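Local atomic coordinates of ABC transporter ATP-binding protein (PDB entry 2PJZ), a protein that probably binds and hydrolyses ATP as the nucleotide-binding component of an ABC transporter, possibly one that imports cobalt. Residues E82-G87 and N91-L96; D106-M111 and V135-S140; D153-N158 and R169-Y174. One frame throughout, in Å; residues are numbered along the deposited sequence.

Contact 1 (E82-G87 and N91-L96); sequences EAYEIG and NDIVYL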
loop_
_atom_site.group_PDB
_atom_site.type_symbol
_atom_site.label_atom_id
_atom_site.label_comp_id
_atom_site.label_asym_id
_atom_site.label_seq_id
_atom_site.Cartn_x
_atom_site.Cartn_y
_atom_site.Cartn_z
ATOM N N GLU A 82 11.172 0.404 8.023
ATOM C CA GLU A 82 11.700 -0.625 8.946
ATOM C C GLU A 82 12.619 -1.654 8.245
ATOM O O GLU A 82 13.483 -2.280 8.886
ATOM C CB GLU A 82 10.544 -1.374 9.628
ATOM C CG GLU A 82 9.733 -0.581 10.659
ATOM C CD GLU A 82 8.561 0.212 10.080
ATOM O OE1 GLU A 82 8.475 0.483 8.849
ATOM O OE2 GLU A 82 7.712 0.606 10.899
ATOM N N ALA A 83 12.439 -1.827 6.938
ATOM C CA ALA A 83 13.272 -2.775 6.154
ATOM C C ALA A 83 14.667 -2.225 5.805
ATOM O O ALA A 83 15.515 -2.956 5.280
ATOM C CB ALA A 83 12.519 -3.229 4.863
ATOM N N TYR A 84 14.903 -0.938 6.075
ATOM C CA TYR A 84 16.120 -0.263 5.624
ATOM C C TYR A 84 16.773 0.489 6.763
ATOM O O TYR A 84 16.099 0.982 7.660
ATOM C CB TYR A 84 15.817 0.673 4.459
ATOM C CG TYR A 84 15.101 -0.059 3.350
ATOM C CD1 TYR A 84 15.811 -0.867 2.455
ATOM C CD2 TYR A 84 13.710 -0.003 3.236
ATOM C CE1 TYR A 84 15.160 -1.565 1.449
ATOM C CE2 TYR A 84 13.040 -0.707 2.218
ATOM C CZ TYR A 84 13.784 -1.479 1.328
ATOM O OH TYR A 84 13.164 -2.185 0.327
ATOM N N GLU A 85 18.095 0.548 6.733
ATOM C CA GLU A 85 18.838 1.085 7.868
ATOM C C GLU A 85 19.098 2.547 7.612
ATOM O O GLU A 85 19.943 2.910 6.798
ATOM C CB GLU A 85 20.121 0.300 8.116
ATOM C CG GLU A 85 19.877 -1.111 8.622
ATOM C CD GLU A 85 21.126 -1.971 8.549
ATOM O OE1 GLU A 85 22.246 -1.395 8.526
ATOM O OE2 GLU A 85 20.990 -3.222 8.508
ATOM N N ILE A 86 18.329 3.379 8.303
ATOM C CA ILE A 86 18.333 4.804 8.065
ATOM C C ILE A 86 19.782 5.330 8.206
ATOM O O ILE A 86 20.220 6.174 7.425
ATOM C CB ILE A 86 17.232 5.515 8.959
ATOM C CG1 ILE A 86 16.228 6.293 8.094
ATOM C CG2 ILE A 86 17.821 6.379 10.052
ATOM C CD1 ILE A 86 15.125 7.005 8.897
ATOM N N GLY A 87 20.536 4.734 9.132
ATOM C CA GLY A 87 21.886 5.176 9.501
ATOM C C GLY A 87 23.012 5.041 8.484
ATOM O O GLY A 87 23.869 5.936 8.400
ATOM N N ASN A 91 24.200 3.423 -0.773
ATOM C CA ASN A 91 25.057 2.443 -1.442
ATOM C C ASN A 91 25.248 1.197 -0.575
ATOM O O ASN A 91 25.215 0.072 -1.075
ATOM C CB ASN A 91 26.392 3.104 -1.843
ATOM C CG ASN A 91 27.246 2.233 -2.697
ATOM O OD1 ASN A 91 26.772 1.542 -3.600
ATOM N ND2 ASN A 91 28.544 2.274 -2.430
ATOM N N ASP A 92 25.392 1.393 0.729
ATOM C CA ASP A 92 25.531 0.287 1.665
ATOM C C ASP A 92 24.266 -0.570 1.633
ATOM O O ASP A 92 24.334 -1.792 1.661
ATOM C CB ASP A 92 25.731 0.792 3.079
ATOM C CG ASP A 92 27.157 1.250 3.345
ATOM O OD1 ASP A 92 28.047 0.939 2.537
ATOM O OD2 ASP A 92 27.352 1.928 4.361
ATOM N N ILE A 93 23.117 0.089 1.583
ATOM C CA ILE A 93 21.826 -0.628 1.536
ATOM C C ILE A 93 21.706 -1.402 0.242
ATOM O O ILE A 93 21.242 -2.552 0.243
ATOM C CB ILE A 93 20.628 0.328 1.705
ATOM C CG1 ILE A 93 20.754 1.086 3.032
ATOM C CG2 ILE A 93 19.287 -0.460 1.611
ATOM C CD1 ILE A 93 19.791 2.217 3.195
ATOM N N VAL A 94 22.113 -0.775 -0.864
ATOM C CA VAL A 94 22.123 -1.474 -2.154
ATOM C C VAL A 94 22.908 -2.780 -2.084
ATOM O O VAL A 94 22.407 -3.825 -2.520
ATOM C CB VAL A 94 22.619 -0.577 -3.301
ATOM C CG1 VAL A 94 22.798 -1.377 -4.580
ATOM C CG2 VAL A 94 21.623 0.561 -3.513
ATOM N N TYR A 95 24.126 -2.738 -1.520
ATOM C CA TYR A 95 24.904 -3.973 -1.327
ATOM C C TYR A 95 24.180 -5.054 -0.499
ATOM O O TYR A 95 24.160 -6.227 -0.895
ATOM C CB TYR A 95 26.283 -3.687 -0.695
ATOM C CG TYR A 95 27.309 -3.151 -1.655
ATOM C CD1 TYR A 95 27.883 -1.900 -1.453
ATOM C CD2 TYR A 95 27.731 -3.905 -2.758
ATOM C CE1 TYR A 95 28.863 -1.393 -2.339
ATOM C CE2 TYR A 95 28.700 -3.412 -3.650
ATOM C CZ TYR A 95 29.258 -2.160 -3.418
ATOM O OH TYR A 95 30.209 -1.667 -4.274
ATOM N N LEU A 96 23.602 -4.676 0.640
ATOM C CA LEU A 96 22.810 -5.651 1.415
ATOM C C LEU A 96 21.675 -6.262 0.588
ATOM O O LEU A 96 21.499 -7.482 0.563
ATOM C CB LEU A 96 22.240 -5.022 2.694
ATOM C CG LEU A 96 21.251 -5.932 3.451
ATOM C CD1 LEU A 96 21.874 -7.278 3.936
ATOM C CD2 LEU A 96 20.583 -5.172 4.621
#

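Contact 2 (D106-M111 and V135-S140); sequences DLFLEM and VLVRTS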
loop_
_atom_site.group_PDB
_atom_site.type_symbol
_atom_site.label_atom_id
_atom_site.label_comp_id
_atom_site.label_asym_id
_atom_site.label_seq_id
_atom_site.Cartn_x
_atom_site.Cartn_y
_atom_site.Cartn_z
ATOM N N ASP A 106 22.194 -2.411 -11.447
ATOM C CA ASP A 106 22.013 -1.642 -12.683
ATOM C C ASP A 106 20.572 -1.142 -12.805
ATOM O O ASP A 106 20.334 0.008 -13.184
ATOM C CB ASP A 106 22.376 -2.485 -13.920
ATOM C CG ASP A 106 23.894 -2.498 -14.225
ATOM O OD1 ASP A 106 24.700 -1.922 -13.474
ATOM O OD2 ASP A 106 24.273 -3.105 -15.247
ATOM N N LEU A 107 19.609 -2.016 -12.498
ATOM C CA LEU A 107 18.187 -1.646 -12.551
ATOM C C LEU A 107 17.912 -0.567 -11.516
ATOM O O LEU A 107 17.230 0.403 -11.822
ATOM C CB LEU A 107 17.252 -2.851 -12.303
ATOM C CG LEU A 107 15.736 -2.599 -12.265
ATOM C CD1 LEU A 107 15.279 -1.845 -13.509
ATOM C CD2 LEU A 107 14.921 -3.904 -12.109
ATOM N N PHE A 108 18.431 -0.739 -10.306
ATOM C CA PHE A 108 18.295 0.315 -9.282
ATOM C C PHE A 108 18.834 1.689 -9.760
ATOM O O PHE A 108 18.210 2.733 -9.539
ATOM C CB PHE A 108 18.979 -0.093 -7.980
ATOM C CG PHE A 108 18.912 0.956 -6.902
ATOM C CD1 PHE A 108 17.727 1.170 -6.181
ATOM C CD2 PHE A 108 20.036 1.733 -6.608
ATOM C CE1 PHE A 108 17.658 2.155 -5.206
ATOM C CE2 PHE A 108 19.985 2.715 -5.622
ATOM C CZ PHE A 108 18.795 2.932 -4.918
ATOM N N LEU A 109 20.015 1.671 -10.369
ATOM C CA LEU A 109 20.627 2.904 -10.880
ATOM C C LEU A 109 19.818 3.501 -12.004
ATOM O O LEU A 109 19.696 4.731 -12.108
ATOM C CB LEU A 109 22.083 2.649 -11.300
ATOM C CG LEU A 109 23.077 2.283 -10.187
ATOM C CD1 LEU A 109 24.512 2.086 -10.717
ATOM C CD2 LEU A 109 23.073 3.304 -9.045
ATOM N N GLU A 110 19.247 2.640 -12.843
ATOM C CA GLU A 110 18.345 3.062 -13.919
ATOM C C GLU A 110 17.109 3.809 -13.377
ATOM O O GLU A 110 16.723 4.857 -13.907
ATOM C CB GLU A 110 17.962 1.844 -14.773
ATOM C CG GLU A 110 16.771 2.029 -15.690
ATOM C CD GLU A 110 16.285 0.726 -16.322
ATOM O OE1 GLU A 110 17.125 -0.170 -16.563
ATOM O OE2 GLU A 110 15.055 0.598 -16.559
ATOM N N MET A 111 16.500 3.276 -12.312
ATOM C CA MET A 111 15.393 3.944 -11.627
ATOM C C MET A 111 15.813 5.291 -11.035
ATOM O O MET A 111 15.119 6.284 -11.200
ATOM C CB MET A 111 14.843 3.026 -10.502
ATOM C CG MET A 111 14.253 1.693 -10.989
ATOM S SD MET A 111 13.767 0.595 -9.584
ATOM C CE MET A 111 12.928 -0.684 -10.559
ATOM N N VAL A 135 11.218 7.899 0.335
ATOM C CA VAL A 135 10.223 6.966 -0.242
ATOM C C VAL A 135 10.567 6.542 -1.669
ATOM O O VAL A 135 10.376 5.375 -2.033
ATOM C CB VAL A 135 8.736 7.419 -0.092
ATOM C CG1 VAL A 135 8.323 8.483 -1.139
ATOM C CG2 VAL A 135 7.797 6.205 -0.226
ATOM N N LEU A 136 11.090 7.463 -2.477
ATOM C CA LEU A 136 11.484 7.078 -3.833
ATOM C C LEU A 136 12.600 6.080 -3.805
ATOM O O LEU A 136 12.551 5.077 -4.541
ATOM C CB LEU A 136 11.879 8.295 -4.692
ATOM C CG LEU A 136 10.673 9.153 -5.104
ATOM C CD1 LEU A 136 11.157 10.501 -5.697
ATOM C CD2 LEU A 136 9.756 8.418 -6.068
ATOM N N VAL A 137 13.600 6.326 -2.958
ATOM C CA VAL A 137 14.732 5.379 -2.826
ATOM C C VAL A 137 14.242 4.007 -2.301
ATOM O O VAL A 137 14.597 2.941 -2.860
ATOM C CB VAL A 137 15.869 5.974 -1.959
ATOM C CG1 VAL A 137 16.905 4.907 -1.526
ATOM C CG2 VAL A 137 16.559 7.125 -2.723
ATOM N N ARG A 138 13.394 4.034 -1.265
ATOM C CA ARG A 138 12.888 2.783 -0.677
ATOM C C ARG A 138 11.995 1.980 -1.643
ATOM O O ARG A 138 12.086 0.735 -1.726
ATOM C CB ARG A 138 12.157 3.084 0.652
ATOM C CG ARG A 138 13.141 3.375 1.810
ATOM C CD ARG A 138 12.394 3.646 3.146
ATOM N NE ARG A 138 11.797 4.989 3.202
ATOM C CZ ARG A 138 10.494 5.253 3.111
ATOM N NH1 ARG A 138 9.586 4.280 2.980
ATOM N NH2 ARG A 138 10.084 6.516 3.180
ATOM N N THR A 139 11.144 2.673 -2.385
ATOM C CA THR A 139 10.339 2.001 -3.417
ATOM C C THR A 139 11.247 1.413 -4.521
ATOM O O THR A 139 11.058 0.273 -4.971
ATOM C CB THR A 139 9.246 2.935 -3.988
ATOM O OG1 THR A 139 8.346 3.312 -2.937
ATOM C CG2 THR A 139 8.427 2.218 -5.075
ATOM N N SER A 140 12.259 2.174 -4.921
ATOM C CA SER A 140 13.201 1.715 -5.929
ATOM C C SER A 140 13.975 0.484 -5.430
ATOM O O SER A 140 14.128 -0.494 -6.163
ATOM C CB SER A 140 14.150 2.865 -6.331
ATOM O OG SER A 140 13.424 3.891 -6.965
#

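Contact 3 (D153-N158 and R169-Y174); sequences DEPFEN and RYIKEY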
loop_
_atom_site.group_PDB
_atom_site.type_symbol
_atom_site.label_atom_id
_atom_site.label_comp_id
_atom_site.label_asym_id
_atom_site.label_seq_id
_atom_site.Cartn_x
_atom_site.Cartn_y
_atom_site.Cartn_z
ATOM N N ASP A 153 3.987 0.838 0.911
ATOM C CA ASP A 153 3.331 1.855 1.748
ATOM C C ASP A 153 3.467 3.261 1.112
ATOM O O ASP A 153 4.578 3.738 0.848
ATOM C CB ASP A 153 3.949 1.849 3.135
ATOM C CG ASP A 153 3.222 2.774 4.109
ATOM O OD1 ASP A 153 1.993 2.943 3.993
ATOM O OD2 ASP A 153 3.908 3.339 4.963
ATOM N N GLU A 154 2.338 3.918 0.891
ATOM C CA GLU A 154 2.302 5.351 0.491
ATOM C C GLU A 154 3.432 5.764 -0.440
ATOM O O GLU A 154 4.216 6.675 -0.091
ATOM C CB GLU A 154 2.338 6.256 1.737
ATOM C CG GLU A 154 1.114 6.128 2.597
ATOM C CD GLU A 154 -0.095 6.870 2.031
ATOM O OE1 GLU A 154 -0.066 7.345 0.863
ATOM O OE2 GLU A 154 -1.083 6.946 2.783
ATOM N N PRO A 155 3.542 5.121 -1.618
ATOM C CA PRO A 155 4.737 5.380 -2.427
ATOM C C PRO A 155 4.750 6.783 -3.077
ATOM O O PRO A 155 5.748 7.163 -3.660
ATOM C CB PRO A 155 4.685 4.292 -3.506
ATOM C CG PRO A 155 3.229 3.924 -3.622
ATOM C CD PRO A 155 2.627 4.137 -2.250
ATOM N N PHE A 156 3.665 7.537 -2.923
ATOM C CA PHE A 156 3.498 8.802 -3.655
ATOM C C PHE A 156 3.476 10.007 -2.731
ATOM O O PHE A 156 3.463 11.154 -3.198
ATOM C CB PHE A 156 2.195 8.799 -4.459
ATOM C CG PHE A 156 1.970 7.552 -5.274
ATOM C CD1 PHE A 156 2.728 7.295 -6.405
ATOM C CD2 PHE A 156 0.957 6.658 -4.922
ATOM C CE1 PHE A 156 2.508 6.152 -7.172
ATOM C CE2 PHE A 156 0.724 5.516 -5.680
ATOM C CZ PHE A 156 1.503 5.265 -6.805
ATOM N N GLU A 157 3.469 9.763 -1.429
ATOM C CA GLU A 157 3.314 10.852 -0.477
ATOM C C GLU A 157 4.593 11.677 -0.424
ATOM O O GLU A 157 5.681 11.128 -0.401
ATOM C CB GLU A 157 2.898 10.311 0.888
ATOM C CG GLU A 157 2.557 11.383 1.895
ATOM C CD GLU A 157 1.659 10.891 3.022
ATOM O OE1 GLU A 157 1.574 9.666 3.265
ATOM O OE2 GLU A 157 1.030 11.751 3.676
ATOM N N ASN A 158 4.465 13.013 -0.479
ATOM C CA ASN A 158 5.649 13.903 -0.488
ATOM C C ASN A 158 6.507 13.804 -1.769
ATOM O O ASN A 158 7.663 14.267 -1.810
ATOM C CB ASN A 158 6.512 13.663 0.772
ATOM C CG ASN A 158 5.699 13.737 2.057
ATOM O OD1 ASN A 158 4.952 14.704 2.282
ATOM N ND2 ASN A 158 5.820 12.708 2.900
ATOM N N ARG A 169 5.261 4.164 -13.163
ATOM C CA ARG A 169 5.651 3.334 -14.300
ATOM C C ARG A 169 6.416 2.103 -13.795
ATOM O O ARG A 169 6.162 0.986 -14.239
ATOM C CB ARG A 169 6.421 4.158 -15.375
ATOM C CG ARG A 169 5.437 5.109 -16.169
ATOM C CD ARG A 169 6.019 6.303 -17.059
ATOM N NE ARG A 169 4.889 7.176 -17.489
ATOM C CZ ARG A 169 4.805 8.514 -17.340
ATOM N NH1 ARG A 169 5.826 9.209 -16.837
ATOM N NH2 ARG A 169 3.701 9.171 -17.727
ATOM N N TYR A 170 7.300 2.290 -12.818
ATOM C CA TYR A 170 8.056 1.142 -12.271
ATOM C C TYR A 170 7.204 0.221 -11.389
ATOM O O TYR A 170 7.385 -0.999 -11.388
ATOM C CB TYR A 170 9.274 1.637 -11.502
ATOM C CG TYR A 170 10.379 2.124 -12.404
ATOM C CD1 TYR A 170 10.987 1.259 -13.311
ATOM C CD2 TYR A 170 10.832 3.439 -12.331
ATOM C CE1 TYR A 170 12.007 1.698 -14.141
ATOM C CE2 TYR A 170 11.854 3.891 -13.162
ATOM C CZ TYR A 170 12.429 3.020 -14.058
ATOM O OH TYR A 170 13.448 3.478 -14.864
ATOM N N ILE A 171 6.314 0.829 -10.613
ATOM C CA ILE A 171 5.362 0.095 -9.768
ATOM C C ILE A 171 4.518 -0.811 -10.656
ATOM O O ILE A 171 4.248 -1.958 -10.314
ATOM C CB ILE A 171 4.490 1.095 -8.914
ATOM C CG1 ILE A 171 5.362 1.724 -7.824
ATOM C CG2 ILE A 171 3.226 0.411 -8.324
ATOM C CD1 ILE A 171 4.733 2.886 -7.052
ATOM N N LYS A 172 4.117 -0.310 -11.819
ATOM C CA LYS A 172 3.262 -1.086 -12.706
ATOM C C LYS A 172 4.022 -2.190 -13.438
ATOM O O LYS A 172 3.460 -3.263 -13.710
ATOM C CB LYS A 172 2.453 -0.162 -13.623
ATOM C CG LYS A 172 1.496 0.761 -12.794
ATOM C CD LYS A 172 0.955 1.966 -13.607
ATOM C CE LYS A 172 -0.183 1.594 -14.533
ATOM N NZ LYS A 172 -0.723 2.864 -15.157
ATOM N N GLU A 173 5.306 -1.945 -13.703
ATOM C CA GLU A 173 6.143 -2.894 -14.442
ATOM C C GLU A 173 6.711 -4.017 -13.577
ATOM O O GLU A 173 6.808 -5.165 -14.035
ATOM C CB GLU A 173 7.275 -2.164 -15.162
ATOM C CG GLU A 173 8.303 -3.117 -15.786
ATOM C CD GLU A 173 9.307 -2.416 -16.656
ATOM O OE1 GLU A 173 9.460 -1.172 -16.497
ATOM O OE2 GLU A 173 9.946 -3.116 -17.495
ATOM N N TYR A 174 7.061 -3.695 -12.332
ATOM C CA TYR A 174 7.701 -4.656 -11.435
ATOM C C TYR A 174 6.793 -5.099 -10.263
ATOM O O TYR A 174 5.804 -4.418 -9.913
ATOM C CB TYR A 174 9.045 -4.090 -10.952
ATOM C CG TYR A 174 10.026 -3.898 -12.086
ATOM C CD1 TYR A 174 10.704 -4.990 -12.626
ATOM C CD2 TYR A 174 10.244 -2.638 -12.654
ATOM C CE1 TYR A 174 11.594 -4.836 -13.684
ATOM C CE2 TYR A 174 11.149 -2.467 -13.729
ATOM C CZ TYR A 174 11.813 -3.576 -14.230
ATOM O OH TYR A 174 12.710 -3.459 -15.279
#

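Contact 1 (E82-G87 and N91-L96)
Ile93 reaches from its helix to the loop residues Tyr84 and Glu85, and its two branches share the work. The CB points toward the loop, and the side chain forks there. The CG2 methyl lies anti to the backbone N. It comes to the edge of the Tyr84 ring, near the ring plane, with Ile93 CG2 3.6 Å from Tyr84 CD1. The other branch runs through CG1 and stays extended (chi2 169°). Its tip reaches the loop backbone instead, where Ile93 CD1 sits 3.7 Å from Glu85 O. The tyrosine and isoleucine side chains cross at about a right angle.

The 82-87 loop follows strand 76-78 and leads into helix 90-100. In ABC ATPases the loop at this place, the Q-loop, joins the core sheet to the helical subdomain, and this stretch is consistent with that role. The Tyr84 ring also has Ala83 CB against one face, 3.7 Å above its plane and offset toward the rim. Its hydroxyl is hydrogen-bonded to Thr78 O, at the end of the preceding strand. Leu141 of helix 131-144 touches both Tyr84 and Ile93 in the buried part of the contact. Toward solvent the contact thins out. There Leu96 CD2 lies 4.4 Å from Glu85 OE2, a loose approach of a methyl to a carboxylate, one helical turn on from Ile93.

Contact 2 (D106-M111 and V135-S140)
Phe108 turns the rim of its ring to the opposing helix, at Val137 and Ser140. Its CG is anti to the backbone N (chi1 178°), which carries the ring across from a CB that does not point straight at the partner helix. Val137 O lies at the ring edge, in its plane, 3.9 Å from Phe108 CE1. Phe108 CE1 is also 3.8 Å from Ser140 CB, which approaches obliquely. The ring tip, Phe108 CZ, is 4.4 Å from Val137 CG1.

Met111 lies one turn further along and runs beside Ser140. Its chain is extended beyond CG, which brings Met111 SD to 3.6 Å from Ser140 O. Nearer its root, Met111 CB is 3.9 Å from Ser140 OG. Ser140 therefore meets Phe108 with its CB and Met111 with its hydroxyl and carbonyl oxygens. The serine hydroxyl is satisfied within its own helix, since Ser140 OG donates to Leu136 O at 2.8 Å. Ser140 N bonds to the same oxygen, and the two donors reach it from opposite faces of its carbonyl plane. A buried polar group can thus lie against apolar atoms. With an alanine in place of Phe108, a gap would probably open beside Val137 and Ser140, and the Ser140 CB would lose its aromatic partner.

The two short helical segments run roughly antiparallel, with 149° between their directions and their axes 10.3 Å apart at closest approach. They belong to what is, by family, the helical subdomain of an ABC ATPase. Val90 and Val94 of helix 90-100 cover Phe108 as well, while Leu141 and Ala144 extend its contact along helix 131-144. Met111 also touches Tyr170 of helix 161-173.

Contact 3 (D153-N158 and R169-Y174)
Tyr170 O, in the residue just before the Ile171 that meets Pro155 and Phe156, is gripped by two backbone amides. Tyr174 N is hydrogen-bonded to Tyr170 O at 2.9 Å, and Glu173 N adds a weak bond to Tyr170 O at 3.3 Å. These bonds belong to the last turn of helix 161-173, the turn that carries Ile171.

Ile171 makes its contact through one atom, the CD1 methyl. CG1 stands anti to the carbonyl carbon (chi1 -71°), and the chain runs on extended, which carries CD1 out to the loop, where it meets both residues. Ile171 CD1 is 3.8 Å from Pro155 CB and almost as near to the proline CG. Beside the proline, Phe156 CE1 and Phe156 CZ each lie 4.0 Å from Ile171 CD1, and the methyl meets that ring obliquely. The proline crosses the isoleucine at about a right angle, whereas the phenylalanine comes from the opposite direction. The two loop residues also pack on each other, with Pro155 CG 3.6 Å above one face of the Phe156 ring, offset toward the rim.

Pro155 and Phe156 form the middle of a type I turn from Glu154 to Glu157. The turn follows strand 149-153, whose sequence, ending at Asp153 and Glu154, is consistent with a Walker B motif. Asp153 OD1 is hydrogen-bonded to Thr44 OG1, and the Glu154 carboxylate to Thr182 OG1 and His183 N. Leu180 of strand 177-182 touches Pro155, Phe156 and Ile171 alike.

The contact is small, burying 90 Å², and wholly apolar. It therefore depends on shape and burial, while the polar ends of Asp153 and Glu154 are held by other parts of the protein.

How the contacts relate
The contacts follow one another along the chain, contact 1 closing before contact 2 opens, and contact 2 before contact 3. Contact 2 is in the middle: its centre is about 12 Å from that of contact 1 and about 11 Å from that of contact 3, while the centres of contacts 1 and 3 lie about 19 Å apart and the two do not touch. Contact 1 joins it where Val94 of helix 90-100 meets Phe108. Contact 3 joins it through Tyr170 and Tyr174, which lie against helix 105-114. The series thus runs from the probable helical subdomain to the strand 149-153 of the mixed core sheet, beside the likely nucleotide site.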